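Local coordinates for protein purine nucleoside phosphorylase (Grouper iridovirus, PDB 3KHS) that probably catalyses the phosphorolysis of purine nucleosides to free base and ribose 1-phosphate in purine salvage, at residues B[126-131]-B[169-174]; B[176-181]-B[268-273]. All coordinates share one frame; numbering follows the deposited sequence.

Contact 1. Residues B[126-131]-B[169-174]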
ATOM      1  N   PHE B 126      25.752   3.774 -13.138  1.00 38.08           N
ATOM      2  CA  PHE B 126      24.997   4.875 -12.565  1.00 34.64           C
ATOM      3  C   PHE B 126      23.715   5.002 -13.374  1.00 34.38           C
ATOM      4  O   PHE B 126      23.736   4.869 -14.593  1.00 36.80           O
ATOM      5  CB  PHE B 126      25.764   6.192 -12.707  1.00 36.06           C
ATOM      6  CG  PHE B 126      26.919   6.360 -11.749  1.00 32.22           C
ATOM      7  CD1 PHE B 126      27.849   7.375 -11.948  1.00 33.91           C
ATOM      8  CD2 PHE B 126      27.067   5.539 -10.654  1.00 33.82           C
ATOM      9  CE1 PHE B 126      28.906   7.563 -11.066  1.00 33.62           C
ATOM     10  CE2 PHE B 126      28.130   5.728  -9.764  1.00 37.70           C
ATOM     11  CZ  PHE B 126      29.045   6.741  -9.976  1.00 34.56           C
ATOM     12  N   MET B 127      22.596   5.251 -12.710  1.00 39.13           N
ATOM     13  CA  MET B 127      21.355   5.462 -13.438  1.00 34.65           C
ATOM     14  C   MET B 127      20.799   6.803 -13.011  1.00 35.14           C
ATOM     15  O   MET B 127      20.348   6.968 -11.880  1.00 33.53           O
ATOM     16  CB  MET B 127      20.288   4.399 -13.161  1.00 30.10           C
ATOM     17  CG  MET B 127      19.035   4.696 -13.980  1.00 30.53           C
ATOM     18  SD  MET B 127      17.553   3.830 -13.566  1.00 29.11           S
ATOM     19  CE  MET B 127      16.909   4.876 -12.273  1.00 32.62           C
ATOM     20  N   VAL B 128      20.863   7.759 -13.922  1.00 35.88           N
ATOM     21  CA  VAL B 128      20.334   9.080 -13.683  1.00 33.15           C
ATOM     22  C   VAL B 128      18.826   8.863 -13.746  1.00 38.13           C
ATOM     23  O   VAL B 128      18.335   8.201 -14.671  1.00 39.31           O
ATOM     24  CB  VAL B 128      20.811  10.041 -14.800  1.00 37.11           C
ATOM     25  CG1 VAL B 128      19.946  11.264 -14.843  1.00 24.70           C
ATOM     26  CG2 VAL B 128      22.266  10.417 -14.563  1.00 30.12           C
ATOM     27  N   VAL B 129      18.091   9.416 -12.782  1.00 34.24           N
ATOM     28  CA  VAL B 129      16.649   9.202 -12.735  1.00 30.14           C
ATOM     29  C   VAL B 129      15.815  10.161 -13.551  1.00 34.54           C
ATOM     30  O   VAL B 129      15.865  11.370 -13.347  1.00 35.34           O
ATOM     31  CB  VAL B 129      16.126   9.209 -11.266  1.00 25.55           C
ATOM     32  CG1 VAL B 129      14.648   8.886 -11.240  1.00 20.67           C
ATOM     33  CG2 VAL B 129      16.896   8.204 -10.451  1.00 14.65           C
ATOM     34  N   ARG B 130      15.026   9.614 -14.467  1.00 35.01           N
ATOM     35  CA  ARG B 130      14.193  10.448 -15.316  1.00 38.85           C
ATOM     36  C   ARG B 130      12.763  10.461 -14.827  1.00 38.12           C
ATOM     37  O   ARG B 130      11.997  11.357 -15.143  1.00 39.22           O
ATOM     38  CB  ARG B 130      14.231   9.962 -16.776  1.00 40.35           C
ATOM     39  CG  ARG B 130      13.337   8.771 -17.061  1.00 44.47           C
ATOM     40  CD  ARG B 130      13.215   8.439 -18.564  1.00 44.92           C
ATOM     41  NE  ARG B 130      11.856   7.967 -18.854  1.00 46.28           N
ATOM     42  CZ  ARG B 130      11.542   6.707 -19.121  1.00 42.33           C
ATOM     43  NH1 ARG B 130      12.488   5.781 -19.156  1.00 46.44           N
ATOM     44  NH2 ARG B 130      10.279   6.364 -19.315  1.00 48.65           N
ATOM     45  N   ASP B 131      12.394   9.457 -14.047  1.00 40.47           N
ATOM     46  CA  ASP B 131      11.033   9.381 -13.533  1.00 37.01           C
ATOM     47  C   ASP B 131      10.974   8.309 -12.454  1.00 35.82           C
ATOM     48  O   ASP B 131      11.914   7.534 -12.312  1.00 37.76           O
ATOM     49  CB  ASP B 131      10.068   9.036 -14.671  1.00 32.31           C
ATOM     50  CG  ASP B 131       8.643   9.408 -14.342  1.00 31.43           C
ATOM     51  OD1 ASP B 131       8.495  10.210 -13.418  1.00 35.60           O
ATOM     52  OD2 ASP B 131       7.677   8.949 -14.990  1.00 32.18           O
ATOM     53  N   LYS B 169      20.400  16.657 -18.081  1.00 43.21           N
ATOM     54  CA  LYS B 169      21.356  16.905 -19.162  1.00 42.16           C
ATOM     55  C   LYS B 169      22.715  17.171 -18.576  1.00 40.25           C
ATOM     56  O   LYS B 169      23.706  16.631 -19.037  1.00 47.92           O
ATOM     57  CB  LYS B 169      20.926  18.095 -20.034  1.00 41.66           C
ATOM     58  CG  LYS B 169      19.693  17.790 -20.880  1.00 49.27           C
ATOM     59  CD  LYS B 169      19.285  18.957 -21.727  1.00 56.97           C
ATOM     60  CE  LYS B 169      17.991  18.668 -22.465  1.00 59.15           C
ATOM     61  NZ  LYS B 169      17.344  19.961 -22.886  1.00 65.84           N
ATOM     62  N   TYR B 170      22.774  18.000 -17.548  1.00 41.59           N
ATOM     63  CA  TYR B 170      24.059  18.280 -16.922  1.00 44.65           C
ATOM     64  C   TYR B 170      24.692  16.990 -16.409  1.00 41.49           C
ATOM     65  O   TYR B 170      25.890  16.770 -16.567  1.00 41.70           O
ATOM     66  CB  TYR B 170      23.893  19.255 -15.748  1.00 49.75           C
ATOM     67  CG  TYR B 170      23.406  20.640 -16.118  1.00 52.51           C
ATOM     68  CD1 TYR B 170      23.699  21.196 -17.366  1.00 54.41           C
ATOM     69  CD2 TYR B 170      22.732  21.430 -15.185  1.00 56.27           C
ATOM     70  CE1 TYR B 170      23.340  22.502 -17.679  1.00 57.92           C
ATOM     71  CE2 TYR B 170      22.369  22.744 -15.483  1.00 60.36           C
ATOM     72  CZ  TYR B 170      22.678  23.278 -16.733  1.00 62.68           C
ATOM     73  OH  TYR B 170      22.348  24.588 -17.040  1.00 63.23           O
ATOM     74  N   ALA B 171      23.883  16.133 -15.791  1.00 39.79           N
ATOM     75  CA  ALA B 171      24.414  14.894 -15.250  1.00 40.35           C
ATOM     76  C   ALA B 171      24.947  13.958 -16.333  1.00 40.32           C
ATOM     77  O   ALA B 171      26.044  13.422 -16.192  1.00 42.61           O
ATOM     78  CB  ALA B 171      23.364  14.192 -14.404  1.00 40.58           C
ATOM     79  N   ILE B 172      24.174  13.764 -17.399  1.00 41.11           N
ATOM     80  CA  ILE B 172      24.575  12.911 -18.515  1.00 45.02           C
ATOM     81  C   ILE B 172      25.886  13.393 -19.138  1.00 46.15           C
ATOM     82  O   ILE B 172      26.798  12.611 -19.380  1.00 49.84           O
ATOM     83  CB  ILE B 172      23.513  12.924 -19.605  1.00 42.23           C
ATOM     84  CG1 ILE B 172      22.197  12.393 -19.039  1.00 42.26           C
ATOM     85  CG2 ILE B 172      23.994  12.126 -20.800  1.00 41.45           C
ATOM     86  CD1 ILE B 172      22.291  10.979 -18.548  1.00 36.90           C
ATOM     87  N   SER B 173      25.949  14.694 -19.394  1.00 47.34           N
ATOM     88  CA  SER B 173      27.104  15.343 -19.984  1.00 49.46           C
ATOM     89  C   SER B 173      28.319  15.280 -19.049  1.00 49.57           C
ATOM     90  O   SER B 173      29.468  15.096 -19.479  1.00 52.23           O
ATOM     91  CB  SER B 173      26.721  16.799 -20.285  1.00 47.25           C
ATOM     92  OG  SER B 173      27.871  17.619 -20.381  1.00 59.57           O
ATOM     93  N   ALA B 174      28.064  15.434 -17.762  1.00 46.31           N
ATOM     94  CA  ALA B 174      29.145  15.382 -16.794  1.00 44.04           C
ATOM     95  C   ALA B 174      29.739  13.984 -16.770  1.00 40.98           C
ATOM     96  O   ALA B 174      30.937  13.808 -16.560  1.00 40.20           O
ATOM     97  CB  ALA B 174      28.624  15.754 -15.416  1.00 37.66           C
TER
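Val-128 meets Ala-171 and Ile-172 where helix 165-178 lies against the central mixed beta-sheet of this alpha/beta phosphorylase fold. The strand supplies a single side chain to the meeting and the helix answers with two neighbours. Val-128 leaves the strand heading for the helix, and its CG2 does most of the touching: this methyl lies anti to the carbonyl carbon and beside the backbone N, while CG1 takes the place anti to N (chi1 161°). From the helix, Ala-171 points its CB toward the strand. Consistent with its small side chain, the backbones come near, CA of Val-128 lying 7.3 Å from CA of Ala-171. Ile-172 starts off along the flank of the interface, but its CG1 branch folds back so that the terminal CD1 reaches Val-128, the two side chains running obliquely past each other. Everything that meets here is hydrocarbon. Val-235 and Leu-233 of strand 231-241 extend the apolar layer, touching Val-128 and Ala-171 respectively, while Val-128 is tied through its backbone to strand 184-191. The CG2 methyl of Val-128 thus sits 3.9 Å from CB of Ala-171 and 4.0 Å from CD1 of Ile-172.

Contact 2. Residues B[176-181]-B[268-273]; sequences RELGMS and MTALVK
Leu-178 has its CG beside the backbone N and anti to the carbonyl carbon (chi1 -70°), which carries both methyls from the end of helix 165-178 onto helix 257-279. Met-180 leaves its backbone in the same sense, runs extended through chi2 and then bends at chi3 (-59°), turning CE toward Leu-271. The two residues therefore reach the same helix from neighbouring points of the chain, Leu-178 from the last turn and Met-180 from just beyond it.

The branches of Leu-178 divide the work. CD1 lies against the helix backbone itself, 3.7 Å from CA of Leu-271, whereas CD2 rests 4.1 Å from CB of Ala-270. The Ala-270 side chain points at the incoming leucine, and its small size probably helps CD1 come this near the main chain. Met-180 touches with its terminal methyl: CE stands 4.0 Å from CB of Leu-271 and also approaches CD1 of that residue, with the two side chains crossing at a slant.

Between the two contributors the chain turns at Gly-179, which has positive phi (84°) and closes the helix with a Schellman motif. One bond of that ending runs from Gly-179 N to Arg-176 O at 2.7 Å. Past this turn Met-180 again points toward helix 257-279.

Farther along helix 257-279, Leu-274 continues the apolar surface under Leu-178. Leu-271 and Met-180 both pack on Phe-126 of strand 126-129, and Leu-271 also touches Val-235 of strand 231-241, so the helix-to-helix joint rests on the central sheet, with Leu-178 at its more open margin.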
ATOM      1  N   ARG B 176      29.709  11.834 -19.369  1.00 47.20           N
ATOM      2  CA  ARG B 176      30.480  11.720 -20.600  1.00 52.46           C
ATOM      3  C   ARG B 176      31.841  12.348 -20.350  1.00 53.51           C
ATOM      4  O   ARG B 176      32.886  11.711 -20.495  1.00 56.02           O
ATOM      5  CB  ARG B 176      29.792  12.475 -21.736  1.00 55.30           C
ATOM      6  CG  ARG B 176      30.673  12.699 -22.964  1.00 60.54           C
ATOM      7  CD  ARG B 176      30.048  13.711 -23.918  1.00 68.73           C
ATOM      8  NE  ARG B 176      29.711  14.970 -23.242  1.00 78.47           N
ATOM      9  CZ  ARG B 176      30.598  15.873 -22.816  1.00 82.56           C
ATOM     10  NH1 ARG B 176      31.903  15.678 -22.995  1.00 82.56           N
ATOM     11  NH2 ARG B 176      30.178  16.973 -22.191  1.00 80.44           N
ATOM     12  N   GLU B 177      31.808  13.606 -19.949  1.00 50.45           N
ATOM     13  CA  GLU B 177      33.001  14.380 -19.668  1.00 49.58           C
ATOM     14  C   GLU B 177      33.973  13.673 -18.732  1.00 51.67           C
ATOM     15  O   GLU B 177      35.183  13.875 -18.822  1.00 50.59           O
ATOM     16  CB  GLU B 177      32.548  15.697 -19.064  1.00 56.62           C
ATOM     17  CG  GLU B 177      33.493  16.855 -19.147  1.00 61.14           C
ATOM     18  CD  GLU B 177      32.777  18.159 -18.796  1.00 63.74           C
ATOM     19  OE1 GLU B 177      31.686  18.422 -19.380  1.00 58.73           O
ATOM     20  OE2 GLU B 177      33.310  18.907 -17.941  1.00 62.04           O
ATOM     21  N   LEU B 178      33.455  12.854 -17.818  1.00 51.82           N
ATOM     22  CA  LEU B 178      34.329  12.138 -16.879  1.00 49.33           C
ATOM     23  C   LEU B 178      34.727  10.760 -17.389  1.00 48.34           C
ATOM     24  O   LEU B 178      35.482  10.045 -16.724  1.00 46.51           O
ATOM     25  CB  LEU B 178      33.669  12.001 -15.499  1.00 50.19           C
ATOM     26  CG  LEU B 178      33.519  13.283 -14.664  1.00 48.02           C
ATOM     27  CD1 LEU B 178      32.272  13.161 -13.815  1.00 44.32           C
ATOM     28  CD2 LEU B 178      34.767  13.539 -13.801  1.00 39.18           C
ATOM     29  N   GLY B 179      34.222  10.396 -18.568  1.00 46.63           N
ATOM     30  CA  GLY B 179      34.563   9.113 -19.158  1.00 48.61           C
ATOM     31  C   GLY B 179      33.732   7.942 -18.661  1.00 46.04           C
ATOM     32  O   GLY B 179      34.199   6.808 -18.695  1.00 47.03           O
ATOM     33  N   MET B 180      32.496   8.209 -18.237  1.00 45.56           N
ATOM     34  CA  MET B 180      31.612   7.171 -17.693  1.00 46.39           C
ATOM     35  C   MET B 180      30.358   7.013 -18.525  1.00 45.35           C
ATOM     36  O   MET B 180      29.387   6.390 -18.093  1.00 50.49           O
ATOM     37  CB  MET B 180      31.190   7.539 -16.261  1.00 41.73           C
ATOM     38  CG  MET B 180      32.317   8.052 -15.377  1.00 51.19           C
ATOM     39  SD  MET B 180      31.819   8.429 -13.661  1.00 56.65           S
ATOM     40  CE  MET B 180      30.595   9.642 -13.966  1.00 55.76           C
ATOM     41  N   SER B 181      30.363   7.572 -19.718  1.00 38.91           N
ATOM     42  CA  SER B 181      29.176   7.504 -20.551  1.00 39.15           C
ATOM     43  C   SER B 181      28.653   6.095 -20.821  1.00 36.78           C
ATOM     44  O   SER B 181      27.455   5.914 -21.009  1.00 38.34           O
ATOM     45  CB  SER B 181      29.435   8.210 -21.880  1.00 38.34           C
ATOM     46  OG  SER B 181      30.527   7.593 -22.546  1.00 40.44           O
ATOM     47  N   MET B 268      31.019   8.646  -8.061  1.00 42.67           N
ATOM     48  CA  MET B 268      29.815   9.395  -7.737  1.00 41.74           C
ATOM     49  C   MET B 268      30.168  10.780  -7.218  1.00 38.65           C
ATOM     50  O   MET B 268      29.520  11.754  -7.575  1.00 39.85           O
ATOM     51  CB  MET B 268      28.986   8.636  -6.695  1.00 39.00           C
ATOM     52  CG  MET B 268      27.622   9.263  -6.406  1.00 34.99           C
ATOM     53  SD  MET B 268      26.469   9.329  -7.801  1.00 39.10           S
ATOM     54  CE  MET B 268      25.751   7.596  -7.732  1.00 32.12           C
ATOM     55  N   THR B 269      31.195  10.862  -6.377  1.00 38.89           N
ATOM     56  CA  THR B 269      31.638  12.141  -5.840  1.00 37.42           C
ATOM     57  C   THR B 269      32.082  13.071  -6.959  1.00 43.51           C
ATOM     58  O   THR B 269      31.732  14.251  -6.961  1.00 46.02           O
ATOM     59  CB  THR B 269      32.820  11.974  -4.882  1.00 42.57           C
ATOM     60  OG1 THR B 269      32.431  11.157  -3.768  1.00 38.49           O
ATOM     61  CG2 THR B 269      33.278  13.346  -4.374  1.00 36.47           C
ATOM     62  N   ALA B 270      32.861  12.541  -7.903  1.00 42.92           N
ATOM     63  CA  ALA B 270      33.329  13.325  -9.036  1.00 40.13           C
ATOM     64  C   ALA B 270      32.146  13.826  -9.855  1.00 42.51           C
ATOM     65  O   ALA B 270      32.077  15.008 -10.214  1.00 48.48           O
ATOM     66  CB  ALA B 270      34.240  12.481  -9.905  1.00 42.67           C
ATOM     67  N   LEU B 271      31.216  12.925 -10.154  1.00 40.68           N
ATOM     68  CA  LEU B 271      30.025  13.273 -10.936  1.00 40.46           C
ATOM     69  C   LEU B 271      29.228  14.407 -10.293  1.00 39.98           C
ATOM     70  O   LEU B 271      28.857  15.367 -10.957  1.00 41.96           O
ATOM     71  CB  LEU B 271      29.118  12.041 -11.109  1.00 37.34           C
ATOM     72  CG  LEU B 271      27.753  12.202 -11.823  1.00 43.10           C
ATOM     73  CD1 LEU B 271      27.943  12.752 -13.202  1.00 42.84           C
ATOM     74  CD2 LEU B 271      27.035  10.867 -11.935  1.00 40.55           C
ATOM     75  N   VAL B 272      28.952  14.280  -8.999  1.00 40.08           N
ATOM     76  CA  VAL B 272      28.203  15.291  -8.266  1.00 38.93           C
ATOM     77  C   VAL B 272      28.917  16.652  -8.288  1.00 41.87           C
ATOM     78  O   VAL B 272      28.275  17.690  -8.470  1.00 39.97           O
ATOM     79  CB  VAL B 272      27.959  14.831  -6.765  1.00 37.30           C
ATOM     80  CG1 VAL B 272      27.296  15.945  -5.956  1.00 30.21           C
ATOM     81  CG2 VAL B 272      27.033  13.619  -6.736  1.00 30.90           C
ATOM     82  N   LYS B 273      30.242  16.642  -8.109  1.00 43.36           N
ATOM     83  CA  LYS B 273      31.019  17.876  -8.115  1.00 45.10           C
ATOM     84  C   LYS B 273      30.948  18.564  -9.469  1.00 46.52           C
ATOM     85  O   LYS B 273      30.654  19.767  -9.547  1.00 47.80           O
ATOM     86  CB  LYS B 273      32.475  17.603  -7.736  1.00 42.48           C
ATOM     87  CG  LYS B 273      32.621  17.084  -6.319  1.00 45.47           C
ATOM     88  CD  LYS B 273      34.077  16.893  -5.882  1.00 46.48           C
ATOM     89  CE  LYS B 273      34.880  18.189  -5.977  1.00 53.21           C
ATOM     90  NZ  LYS B 273      36.267  18.025  -5.435  1.00 51.26           N
TER

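How the contacts relate
Helix 165-178 serves both contacts: contact 1 lays its middle on strand 126-129, and contact 2 fastens its C-terminal end to helix 257-279. Their centres are about 10 Å apart and they meet directly, through Leu-271 and Phe-126. CD1 of Leu-271 lies 3.8 Å from CB of Ala-174 and 3.6 Å from O of Ala-171. CZ of Phe-126 packs 3.3 Å from N of Met-268, bringing the strand of contact 1 against the second helix of contact 2. Two helices and the sheet thus share one apolar core, to one side of the chain's centre; neither contact includes a bound ligand.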